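Local coordinates for conserved protein (Methanothermobacter thermautotrophicus, PDB 1T57), which is of unknown function but binds flavin mononucleotide and magnesium ions, with a fold related to the C-terminal alpha/beta domain of pyruvate kinase, at residues F28-V39 / I171-D179; K147-M155 / L184-L195. All coordinates share one frame; numbering follows the deposited sequence.

Interaction 1 (F28-V39 / I171-D179); sequences FEEPGKENTERV and IGGTAWGAD. With FMN (flavin mononucleotide), chain E.
Ala178 N gives a nearly straight hydrogen bond to Thr36 OG1, at 2.8 Å and 171°, one of two that join segments 28-39 and 171-179. That hydroxyl lies beside its own backbone N (chi1 -52°) and donates in turn to Lys33 O, linking the backbone of Ala178 to that of Lys33. In the second bond Gly32 N reaches Asp179 OD1 at 3.0 Å on the anti side of the carboxylate, somewhat out of its plane, while Thr174 OG1 takes the syn lone pair of the same oxygen at 2.8 Å. Two donors thus grip one oxygen of a buried residue.

The turn held in this way is a flavin-binding loop following strand 168-172, which runs parallel to 54-58 in the mixed sheet; cofactors commonly bind at this C-terminal end of parallel strands. Within this turn the backbone supplies the flavin bonds: Ala175 N donates to FMN O2 at 2.8 Å, Gly177 N to the phosphate oxygen O2P, and Gly173 N to the ribityl O2'.

Apolar and edge contacts fill the remainder. Val39 CG2 meets Ala178 CB at 3.9 Å. Asp179 O lies at the edge of the Phe28 ring, 3.2 Å from CE1, whereas Asn35 CB sits over the ring centre; the Asn35 amide is held by ND2 donating to Glu30 O.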
loop_
_atom_site.group_PDB
_atom_site.type_symbol
_atom_site.label_atom_id
_atom_site.label_comp_id
_atom_site.label_asym_id
_atom_site.label_seq_id
_atom_site.Cartn_x
_atom_site.Cartn_y
_atom_site.Cartn_z
ATOM N N PHE A 28 -9.469 -24.482 -24.344
ATOM C CA PHE A 28 -10.011 -25.656 -23.661
ATOM C C PHE A 28 -11.320 -25.300 -22.976
ATOM O O PHE A 28 -11.418 -24.297 -22.279
ATOM C CB PHE A 28 -9.018 -26.187 -22.639
ATOM C CG PHE A 28 -7.692 -26.561 -23.229
ATOM C CD1 PHE A 28 -6.534 -25.900 -22.825
ATOM C CD2 PHE A 28 -7.596 -27.578 -24.175
ATOM C CE1 PHE A 28 -5.299 -26.237 -23.365
ATOM C CE2 PHE A 28 -6.365 -27.926 -24.724
ATOM C CZ PHE A 28 -5.213 -27.255 -24.314
ATOM N N GLU A 29 -12.324 -26.126 -23.218
ATOM C CA GLU A 29 -13.660 -25.934 -22.680
ATOM C C GLU A 29 -13.610 -25.791 -21.171
ATOM O O GLU A 29 -14.361 -25.019 -20.583
ATOM C CB GLU A 29 -14.528 -27.130 -23.064
ATOM C CG GLU A 29 -15.964 -27.049 -22.595
ATOM C CD GLU A 29 -16.630 -28.416 -22.573
ATOM O OE1 GLU A 29 -16.460 -29.196 -23.542
ATOM O OE2 GLU A 29 -17.325 -28.706 -21.582
ATOM N N GLU A 30 -12.721 -26.553 -20.556
ATOM C CA GLU A 30 -12.543 -26.496 -19.114
ATOM C C GLU A 30 -11.049 -26.659 -18.786
ATOM O O GLU A 30 -10.300 -27.272 -19.560
ATOM C CB GLU A 30 -13.362 -27.616 -18.439
ATOM C CG GLU A 30 -14.872 -27.546 -18.709
ATOM C CD GLU A 30 -15.583 -26.455 -17.918
ATOM O OE1 GLU A 30 -16.787 -26.197 -18.171
ATOM O OE2 GLU A 30 -14.938 -25.846 -17.040
ATOM N N PRO A 31 -10.597 -26.108 -17.633
ATOM C CA PRO A 31 -9.204 -26.180 -17.168
ATOM C C PRO A 31 -8.865 -27.532 -16.523
ATOM O O PRO A 31 -9.767 -28.277 -16.182
ATOM C CB PRO A 31 -9.110 -25.017 -16.186
ATOM C CG PRO A 31 -10.509 -24.916 -15.605
ATOM C CD PRO A 31 -11.450 -25.339 -16.702
ATOM N N GLY A 32 -7.586 -27.873 -16.379
ATOM C CA GLY A 32 -7.270 -29.142 -15.743
ATOM C C GLY A 32 -6.211 -30.009 -16.379
ATOM O O GLY A 32 -5.786 -29.742 -17.497
ATOM N N LYS A 33 -5.809 -31.056 -15.660
ATOM C CA LYS A 33 -4.790 -32.024 -16.078
ATOM C C LYS A 33 -5.074 -32.717 -17.417
ATOM O O LYS A 33 -4.153 -33.099 -18.149
ATOM C CB LYS A 33 -4.647 -33.087 -14.984
ATOM C CG LYS A 33 -3.431 -34.003 -15.103
ATOM C CD LYS A 33 -3.728 -35.390 -14.518
ATOM C CE LYS A 33 -2.474 -36.092 -14.072
ATOM N NZ LYS A 33 -2.016 -35.389 -12.861
ATOM N N GLU A 34 -6.353 -32.883 -17.729
ATOM C CA GLU A 34 -6.775 -33.545 -18.958
ATOM C C GLU A 34 -6.182 -32.933 -20.229
ATOM O O GLU A 34 -5.831 -33.650 -21.162
ATOM C CB GLU A 34 -8.296 -33.504 -19.020
ATOM C CG GLU A 34 -8.894 -32.767 -17.841
ATOM C CD GLU A 34 -10.195 -32.087 -18.199
ATOM O OE1 GLU A 34 -10.753 -31.356 -17.353
ATOM O OE2 GLU A 34 -10.664 -32.286 -19.338
ATOM N N ASN A 35 -6.089 -31.603 -20.260
ATOM C CA ASN A 35 -5.573 -30.873 -21.423
ATOM C C ASN A 35 -4.068 -31.027 -21.688
ATOM O O ASN A 35 -3.598 -30.769 -22.789
ATOM C CB ASN A 35 -5.889 -29.376 -21.279
ATOM C CG ASN A 35 -7.345 -29.105 -20.985
ATOM O OD1 ASN A 35 -8.223 -29.488 -21.751
ATOM N ND2 ASN A 35 -7.613 -28.428 -19.885
ATOM N N THR A 36 -3.321 -31.456 -20.680
ATOM C CA THR A 36 -1.877 -31.575 -20.817
ATOM C C THR A 36 -1.341 -32.069 -22.143
ATOM O O THR A 36 -0.521 -31.394 -22.778
ATOM C CB THR A 36 -1.283 -32.450 -19.716
ATOM O OG1 THR A 36 -1.727 -31.972 -18.442
ATOM C CG2 THR A 36 0.238 -32.368 -19.741
ATOM N N GLU A 37 -1.808 -33.234 -22.570
ATOM C CA GLU A 37 -1.321 -33.829 -23.803
ATOM C C GLU A 37 -1.435 -32.896 -24.995
ATOM O O GLU A 37 -0.496 -32.771 -25.792
ATOM C CB GLU A 37 -2.054 -35.147 -24.080
ATOM C CG GLU A 37 -1.142 -36.242 -24.633
ATOM C CD GLU A 37 0.293 -36.100 -24.144
ATOM O OE1 GLU A 37 1.144 -35.622 -24.930
ATOM O OE2 GLU A 37 0.567 -36.448 -22.974
ATOM N N ARG A 38 -2.574 -32.224 -25.104
ATOM C CA ARG A 38 -2.775 -31.310 -26.204
ATOM C C ARG A 38 -1.825 -30.107 -26.107
ATOM O O ARG A 38 -1.235 -29.709 -27.112
ATOM C CB ARG A 38 -4.238 -30.859 -26.248
ATOM C CG ARG A 38 -4.615 -30.120 -27.521
ATOM C CD ARG A 38 -4.148 -30.876 -28.757
ATOM N NE ARG A 38 -4.364 -30.119 -29.988
ATOM C CZ ARG A 38 -3.694 -30.325 -31.122
ATOM N NH1 ARG A 38 -2.754 -31.268 -31.184
ATOM N NH2 ARG A 38 -3.971 -29.594 -32.198
ATOM N N VAL A 39 -1.641 -29.540 -24.912
ATOM C CA VAL A 39 -0.738 -28.404 -24.823
ATOM C C VAL A 39 0.705 -28.832 -25.063
ATOM O O VAL A 39 1.470 -28.084 -25.649
ATOM C CB VAL A 39 -0.858 -27.605 -23.462
ATOM C CG1 VAL A 39 -2.120 -27.959 -22.780
ATOM C CG2 VAL A 39 0.376 -27.811 -22.576
ATOM N N ILE A 171 4.915 -22.737 -19.812
ATOM C CA ILE A 171 3.827 -23.717 -19.634
ATOM C C ILE A 171 3.296 -23.839 -18.204
ATOM O O ILE A 171 4.035 -24.097 -17.246
ATOM C CB ILE A 171 4.309 -25.141 -20.116
ATOM C CG1 ILE A 171 4.583 -25.105 -21.630
ATOM C CG2 ILE A 171 3.291 -26.214 -19.792
ATOM C CD1 ILE A 171 5.613 -26.160 -22.156
ATOM N N GLY A 172 1.998 -23.670 -18.063
ATOM C CA GLY A 172 1.415 -23.782 -16.748
ATOM C C GLY A 172 0.055 -24.430 -16.805
ATOM O O GLY A 172 -0.470 -24.691 -17.885
ATOM N N GLY A 173 -0.525 -24.690 -15.640
ATOM C CA GLY A 173 -1.835 -25.300 -15.625
ATOM C C GLY A 173 -2.607 -25.045 -14.352
ATOM O O GLY A 173 -2.169 -24.290 -13.489
ATOM N N THR A 174 -3.766 -25.684 -14.236
ATOM C CA THR A 174 -4.583 -25.524 -13.052
ATOM C C THR A 174 -4.334 -26.704 -12.111
ATOM O O THR A 174 -4.805 -27.812 -12.350
ATOM C CB THR A 174 -6.080 -25.447 -13.413
ATOM O OG1 THR A 174 -6.305 -24.399 -14.368
ATOM C CG2 THR A 174 -6.887 -25.156 -12.199
ATOM N N ALA A 175 -3.558 -26.433 -11.066
ATOM C CA ALA A 175 -3.197 -27.364 -10.002
ATOM C C ALA A 175 -2.415 -28.591 -10.448
ATOM O O ALA A 175 -1.324 -28.840 -9.964
ATOM C CB ALA A 175 -4.449 -27.777 -9.224
ATOM N N TRP A 176 -2.955 -29.332 -11.398
ATOM C CA TRP A 176 -2.287 -30.530 -11.899
ATOM C C TRP A 176 -2.063 -30.441 -13.398
ATOM O O TRP A 176 -2.923 -29.943 -14.133
ATOM C CB TRP A 176 -3.134 -31.767 -11.565
ATOM C CG TRP A 176 -3.272 -31.967 -10.094
ATOM C CD1 TRP A 176 -2.295 -32.370 -9.237
ATOM C CD2 TRP A 176 -4.405 -31.628 -9.282
ATOM N NE1 TRP A 176 -2.736 -32.288 -7.934
ATOM C CE2 TRP A 176 -4.027 -31.837 -7.930
ATOM C CE3 TRP A 176 -5.700 -31.165 -9.563
ATOM C CZ2 TRP A 176 -4.903 -31.587 -6.856
ATOM C CZ3 TRP A 176 -6.571 -30.919 -8.497
ATOM C CH2 TRP A 176 -6.164 -31.132 -7.160
ATOM N N GLY A 177 -0.905 -30.922 -13.848
ATOM C CA GLY A 177 -0.598 -30.927 -15.275
ATOM C C GLY A 177 -0.581 -29.573 -15.956
ATOM O O GLY A 177 -0.210 -28.587 -15.345
ATOM N N ALA A 178 -1.008 -29.504 -17.213
ATOM C CA ALA A 178 -0.986 -28.229 -17.914
ATOM C C ALA A 178 -2.183 -27.901 -18.835
ATOM O O ALA A 178 -2.797 -28.786 -19.441
ATOM C CB ALA A 178 0.336 -28.116 -18.683
ATOM N N ASP A 179 -2.518 -26.615 -18.921
ATOM C CA ASP A 179 -3.620 -26.164 -19.771
ATOM C C ASP A 179 -3.363 -24.769 -20.369
ATOM O O ASP A 179 -4.198 -24.214 -21.080
ATOM C CB ASP A 179 -4.948 -26.200 -18.995
ATOM C CG ASP A 179 -4.940 -25.327 -17.761
ATOM O OD1 ASP A 179 -5.876 -25.446 -16.941
ATOM O OD2 ASP A 179 -4.005 -24.521 -17.602
HETATM N N1 FMN E . -1.404 -24.072 -10.280
HETATM C C2 FMN E . -2.535 -23.275 -10.151
HETATM O O2 FMN E . -3.616 -23.671 -10.542
HETATM N N3 FMN E . -2.489 -21.970 -9.740
HETATM C C4 FMN E . -1.322 -21.452 -9.241
HETATM O O4 FMN E . -1.265 -20.243 -8.985
HETATM C C4A FMN E . -0.162 -22.218 -9.385
HETATM N N5 FMN E . 1.044 -21.717 -8.950
HETATM C C5A FMN E . 2.195 -22.351 -9.352
HETATM C C6 FMN E . 3.399 -21.820 -8.919
HETATM C C7 FMN E . 4.579 -22.464 -9.169
HETATM C C7M FMN E . 5.812 -21.843 -8.597
HETATM C C8 FMN E . 4.542 -23.831 -9.415
HETATM C C8M FMN E . 5.826 -24.626 -9.572
HETATM C C9 FMN E . 3.334 -24.396 -9.821
HETATM C C9A FMN E . 2.159 -23.641 -9.892
HETATM N N10 FMN E . 0.918 -24.269 -10.069
HETATM C C10 FMN E . -0.211 -23.496 -9.973
HETATM C "C1'" FMN E . 0.783 -25.675 -10.611
HETATM C "C2'" FMN E . 1.114 -25.673 -12.078
HETATM O "O2'" FMN E . 0.315 -24.670 -12.716
HETATM C "C3'" FMN E . 0.780 -27.004 -12.712
HETATM O "O3'" FMN E . -0.555 -27.341 -12.486
HETATM C "C4'" FMN E . 1.745 -28.196 -12.596
HETATM O "O4'" FMN E . 1.227 -29.131 -13.513
HETATM C "C5'" FMN E . 1.867 -29.114 -11.399
HETATM O "O5'" FMN E . 2.683 -30.145 -11.907
HETATM P P FMN E . 2.444 -31.735 -11.883
HETATM O O1P FMN E . 3.753 -32.360 -12.223
HETATM O O2P FMN E . 1.370 -32.202 -12.886
HETATM O O3P FMN E . 2.035 -32.088 -10.446
#

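Interaction 2 (K147-M155 / L184-L195); sequences KVCVEIAIM and LTPAHMNSVFDL. With FMN (flavin mononucleotide), chain E.
Ile154 and Leu195 meet at about a right angle, Ile154 CG1 lying 3.9 Å from Leu195 CD1. The same methyl serves three helix residues: it also touches Val150 CB at 4.0 Å and, a little farther off, the methyl of Ala153. Extension of the leucine from its backbone, with CG anti to N (chi1 -168°), carries CD1 to this meeting point. Farther along Ile154, CD1 comes up to Val192 CG1 at 4.1 Å. The small side chain of Ala153 probably lets the chains come close, its CB taking Leu184 CD1 at 4.0 Å and Pro186 CG at 4.1 Å. No hydrogen bond spans the two segments; the contact is fully buried and consists mainly of apolar side-chain packing.

One shell out, Leu195 N bonds to Val192 O, closing the short 3-10 turn from which both side chains reach the helix. Several polar groups of the loop find partners outside the contact: Asp158 OD2, at the end of helix 144-158, is hydrogen-bonded to Met189 N and His188 ND1, while His188 NE2 and Asn190 ND2 hydrogen-bond to the third subunit and Asp194 forms a salt bridge with Lys88 of that subunit.

The other side of the helix serves the flavin. Lys147 NZ donates to FMN O4 at 3.0 Å and forms a salt bridge with Glu151 OE2 at 2.8 Å, meeting that oxygen from above the carboxylate plane.

Helix 144-158 lies against the central sheet, with Cys149 on Ala170 of strand 168-172 and Ile152 on Val56 of strand 54-58; Leu184, in strand 180-185, also packs on Ala170, and helix 131-139 runs beside Val150.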
loop_
_atom_site.group_PDB
_atom_site.type_symbol
_atom_site.label_atom_id
_atom_site.label_comp_id
_atom_site.label_asym_id
_atom_site.label_seq_id
_atom_site.Cartn_x
_atom_site.Cartn_y
_atom_site.Cartn_z
ATOM N N LYS A 147 -1.213 -17.154 -15.253
ATOM C CA LYS A 147 -0.482 -16.485 -14.198
ATOM C C LYS A 147 0.784 -17.235 -13.873
ATOM O O LYS A 147 1.790 -16.611 -13.631
ATOM C CB LYS A 147 -1.378 -16.293 -12.951
ATOM C CG LYS A 147 -1.025 -17.088 -11.687
ATOM C CD LYS A 147 -0.095 -16.325 -10.780
ATOM C CE LYS A 147 -0.225 -16.775 -9.308
ATOM N NZ LYS A 147 0.645 -17.899 -8.835
ATOM N N VAL A 148 0.773 -18.570 -13.918
ATOM C CA VAL A 148 2.012 -19.265 -13.562
ATOM C C VAL A 148 3.031 -19.081 -14.639
ATOM O O VAL A 148 4.227 -19.017 -14.361
ATOM C CB VAL A 148 1.824 -20.802 -13.231
ATOM C CG1 VAL A 148 0.401 -21.097 -12.861
ATOM C CG2 VAL A 148 2.330 -21.661 -14.332
ATOM N N CYS A 149 2.534 -18.950 -15.862
ATOM C CA CYS A 149 3.384 -18.746 -17.016
ATOM C C CYS A 149 4.312 -17.555 -16.878
ATOM O O CYS A 149 5.506 -17.728 -17.104
ATOM C CB CYS A 149 2.544 -18.623 -18.297
ATOM S SG CYS A 149 2.281 -20.215 -19.137
ATOM N N VAL A 150 3.815 -16.363 -16.510
ATOM C CA VAL A 150 4.757 -15.255 -16.367
ATOM C C VAL A 150 5.549 -15.469 -15.084
ATOM O O VAL A 150 6.765 -15.245 -15.044
ATOM C CB VAL A 150 4.068 -13.811 -16.357
ATOM C CG1 VAL A 150 2.658 -13.899 -16.789
ATOM C CG2 VAL A 150 4.180 -13.156 -15.019
ATOM N N GLU A 151 4.867 -15.937 -14.043
ATOM C CA GLU A 151 5.517 -16.165 -12.760
ATOM C C GLU A 151 6.754 -17.053 -12.855
ATOM O O GLU A 151 7.826 -16.717 -12.350
ATOM C CB GLU A 151 4.532 -16.781 -11.769
ATOM C CG GLU A 151 5.128 -16.903 -10.368
ATOM C CD GLU A 151 4.132 -17.331 -9.298
ATOM O OE1 GLU A 151 4.175 -16.745 -8.191
ATOM O OE2 GLU A 151 3.319 -18.250 -9.536
ATOM N N ILE A 152 6.607 -18.214 -13.474
ATOM C CA ILE A 152 7.761 -19.085 -13.585
ATOM C C ILE A 152 8.766 -18.444 -14.561
ATOM O O ILE A 152 9.971 -18.693 -14.479
ATOM C CB ILE A 152 7.358 -20.556 -14.027
ATOM C CG1 ILE A 152 6.459 -20.557 -15.264
ATOM C CG2 ILE A 152 6.541 -21.245 -12.942
ATOM C CD1 ILE A 152 6.310 -21.928 -15.915
ATOM N N ALA A 153 8.290 -17.592 -15.462
ATOM C CA ALA A 153 9.222 -16.966 -16.403
ATOM C C ALA A 153 10.177 -16.069 -15.623
ATOM O O ALA A 153 11.376 -16.109 -15.835
ATOM C CB ALA A 153 8.459 -16.159 -17.517
ATOM N N ILE A 154 9.621 -15.293 -14.697
ATOM C CA ILE A 154 10.387 -14.403 -13.835
ATOM C C ILE A 154 11.358 -15.204 -12.950
ATOM O O ILE A 154 12.541 -14.918 -12.883
ATOM C CB ILE A 154 9.421 -13.561 -12.943
ATOM C CG1 ILE A 154 8.685 -12.523 -13.784
ATOM C CG2 ILE A 154 10.174 -12.888 -11.869
ATOM C CD1 ILE A 154 7.438 -11.952 -13.130
HETATM N N MSE A 155 10.852 -16.210 -12.273
HETATM C CA MSE A 155 11.715 -17.019 -11.424
HETATM C C MSE A 155 12.918 -17.610 -12.188
HETATM O O MSE A 155 14.052 -17.552 -11.731
HETATM C CB MSE A 155 10.897 -18.150 -10.811
HETATM C CG MSE A 155 9.622 -17.675 -10.126
HETATM SE SE MSE A 155 8.527 -19.158 -9.430
HETATM C CE MSE A 155 7.074 -19.143 -10.627
ATOM N N LEU A 184 6.651 -15.943 -24.828
ATOM C CA LEU A 184 6.995 -14.663 -24.251
ATOM C C LEU A 184 8.478 -14.461 -24.104
ATOM O O LEU A 184 9.292 -15.362 -24.363
ATOM C CB LEU A 184 6.330 -14.554 -22.877
ATOM C CG LEU A 184 6.627 -15.731 -21.927
ATOM C CD1 LEU A 184 8.127 -15.756 -21.524
ATOM C CD2 LEU A 184 5.733 -15.640 -20.686
ATOM N N THR A 185 8.814 -13.262 -23.663
ATOM C CA THR A 185 10.193 -12.882 -23.432
ATOM C C THR A 185 10.280 -12.567 -21.945
ATOM O O THR A 185 9.724 -11.570 -21.468
ATOM C CB THR A 185 10.593 -11.620 -24.261
ATOM O OG1 THR A 185 10.663 -11.949 -25.657
ATOM C CG2 THR A 185 11.941 -11.100 -23.816
ATOM N N PRO A 186 10.965 -13.424 -21.184
ATOM C CA PRO A 186 11.082 -13.175 -19.750
ATOM C C PRO A 186 11.724 -11.837 -19.442
ATOM O O PRO A 186 12.214 -11.125 -20.340
ATOM C CB PRO A 186 11.940 -14.341 -19.270
ATOM C CG PRO A 186 11.519 -15.449 -20.201
ATOM C CD PRO A 186 11.532 -14.740 -21.532
ATOM N N ALA A 187 11.746 -11.525 -18.153
ATOM C CA ALA A 187 12.333 -10.306 -17.649
ATOM C C ALA A 187 12.673 -10.580 -16.187
ATOM O O ALA A 187 12.055 -11.421 -15.558
ATOM C CB ALA A 187 11.310 -9.150 -17.761
ATOM N N HIS A 188 13.649 -9.878 -15.643
ATOM C CA HIS A 188 14.007 -10.064 -14.247
ATOM C C HIS A 188 13.034 -9.387 -13.294
ATOM O O HIS A 188 12.201 -8.585 -13.709
ATOM C CB HIS A 188 15.405 -9.537 -14.012
ATOM C CG HIS A 188 16.447 -10.245 -14.812
ATOM N ND1 HIS A 188 16.757 -11.572 -14.615
ATOM C CD2 HIS A 188 17.196 -9.834 -15.862
ATOM C CE1 HIS A 188 17.640 -11.953 -15.518
ATOM N NE2 HIS A 188 17.922 -10.916 -16.287
HETATM N N MSE A 189 13.143 -9.731 -12.018
HETATM C CA MSE A 189 12.283 -9.159 -10.988
HETATM C C MSE A 189 12.463 -7.643 -10.907
HETATM O O MSE A 189 11.512 -6.926 -10.643
HETATM C CB MSE A 189 12.613 -9.749 -9.610
HETATM C CG MSE A 189 14.028 -9.481 -9.187
HETATM SE SE MSE A 189 14.478 -9.742 -7.307
HETATM C CE MSE A 189 14.620 -7.904 -6.711
ATOM N N ASN A 190 13.679 -7.151 -11.107
ATOM C CA ASN A 190 13.881 -5.725 -11.008
ATOM C C ASN A 190 13.364 -4.984 -12.238
ATOM O O ASN A 190 13.255 -3.772 -12.231
ATOM C CB ASN A 190 15.356 -5.402 -10.722
ATOM C CG ASN A 190 16.311 -6.210 -11.562
ATOM O OD1 ASN A 190 15.906 -6.887 -12.503
ATOM N ND2 ASN A 190 17.595 -6.147 -11.224
ATOM N N SER A 191 13.027 -5.713 -13.290
ATOM C CA SER A 191 12.471 -5.070 -14.465
ATOM C C SER A 191 11.247 -5.846 -14.981
ATOM O O SER A 191 11.034 -6.000 -16.191
ATOM C CB SER A 191 13.542 -4.902 -15.555
ATOM O OG SER A 191 14.015 -6.148 -16.012
ATOM N N VAL A 192 10.435 -6.318 -14.035
ATOM C CA VAL A 192 9.240 -7.082 -14.360
ATOM C C VAL A 192 8.393 -6.573 -15.498
ATOM O O VAL A 192 7.999 -7.334 -16.379
ATOM C CB VAL A 192 8.259 -7.201 -13.171
ATOM C CG1 VAL A 192 8.751 -8.197 -12.195
ATOM C CG2 VAL A 192 8.013 -5.816 -12.539
ATOM N N PHE A 193 8.070 -5.290 -15.451
ATOM C CA PHE A 193 7.203 -4.731 -16.456
ATOM C C PHE A 193 7.830 -4.646 -17.812
ATOM O O PHE A 193 7.293 -4.014 -18.696
ATOM C CB PHE A 193 6.635 -3.400 -15.973
ATOM C CG PHE A 193 5.664 -3.576 -14.842
ATOM C CD1 PHE A 193 4.506 -4.339 -15.017
ATOM C CD2 PHE A 193 5.926 -3.047 -13.587
ATOM C CE1 PHE A 193 3.639 -4.566 -13.950
ATOM C CE2 PHE A 193 5.060 -3.270 -12.511
ATOM C CZ PHE A 193 3.916 -4.032 -12.700
ATOM N N ASP A 194 8.956 -5.335 -17.968
ATOM C CA ASP A 194 9.640 -5.446 -19.247
ATOM C C ASP A 194 9.323 -6.850 -19.821
ATOM O O ASP A 194 9.871 -7.265 -20.853
ATOM C CB ASP A 194 11.152 -5.321 -19.079
ATOM C CG ASP A 194 11.624 -3.889 -18.967
ATOM O OD1 ASP A 194 10.788 -2.988 -18.698
ATOM O OD2 ASP A 194 12.851 -3.676 -19.149
ATOM N N LEU A 195 8.443 -7.583 -19.148
ATOM C CA LEU A 195 8.079 -8.922 -19.598
ATOM C C LEU A 195 7.074 -8.777 -20.718
ATOM O O LEU A 195 6.115 -8.032 -20.597
ATOM C CB LEU A 195 7.484 -9.720 -18.448
ATOM C CG LEU A 195 7.360 -11.201 -18.774
ATOM C CD1 LEU A 195 7.504 -12.012 -17.483
ATOM C CD2 LEU A 195 6.026 -11.461 -19.494
HETATM N N1 FMN E . -1.404 -24.072 -10.280
HETATM C C2 FMN E . -2.535 -23.275 -10.151
HETATM O O2 FMN E . -3.616 -23.671 -10.542
HETATM N N3 FMN E . -2.489 -21.970 -9.740
HETATM C C4 FMN E . -1.322 -21.452 -9.241
HETATM O O4 FMN E . -1.265 -20.243 -8.985
HETATM C C4A FMN E . -0.162 -22.218 -9.385
HETATM N N5 FMN E . 1.044 -21.717 -8.950
HETATM C C5A FMN E . 2.195 -22.351 -9.352
HETATM C C6 FMN E . 3.399 -21.820 -8.919
HETATM C C7 FMN E . 4.579 -22.464 -9.169
HETATM C C7M FMN E . 5.812 -21.843 -8.597
HETATM C C8 FMN E . 4.542 -23.831 -9.415
HETATM C C8M FMN E . 5.826 -24.626 -9.572
HETATM C C9 FMN E . 3.334 -24.396 -9.821
HETATM C C9A FMN E . 2.159 -23.641 -9.892
HETATM N N10 FMN E . 0.918 -24.269 -10.069
HETATM C C10 FMN E . -0.211 -23.496 -9.973
HETATM C "C1'" FMN E . 0.783 -25.675 -10.611
HETATM C "C2'" FMN E . 1.114 -25.673 -12.078
HETATM O "O2'" FMN E . 0.315 -24.670 -12.716
HETATM C "C3'" FMN E . 0.780 -27.004 -12.712
HETATM O "O3'" FMN E . -0.555 -27.341 -12.486
HETATM C "C4'" FMN E . 1.745 -28.196 -12.596
HETATM O "O4'" FMN E . 1.227 -29.131 -13.513
HETATM C "C5'" FMN E . 1.867 -29.114 -11.399
HETATM O "O5'" FMN E . 2.683 -30.145 -11.907
HETATM P P FMN E . 2.444 -31.735 -11.883
HETATM O O1P FMN E . 3.753 -32.360 -12.223
HETATM O O2P FMN E . 1.370 -32.202 -12.886
HETATM O O3P FMN E . 2.035 -32.088 -10.446
#

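In the fold
Both interactions reach the same mixed sheet through adjacent strands, 168-172 and 180-185, and both touch FMN, but they lie on opposite sides of the chain's centre. Interaction 1 is partly buried and largely polar, consistent with a loop whose backbone amides bind the cofactor. Interaction 2 is completely buried and apolar, joining a helix to a strand and its following loop, and its polar groups find partners in the flavin, elsewhere in the chain or in another subunit. The two meet directly where Val148 and Cys149 pack against Gly172 and Ile171, so the helix that supplies the lysine lies against the strand that leads into the flavin-binding turn.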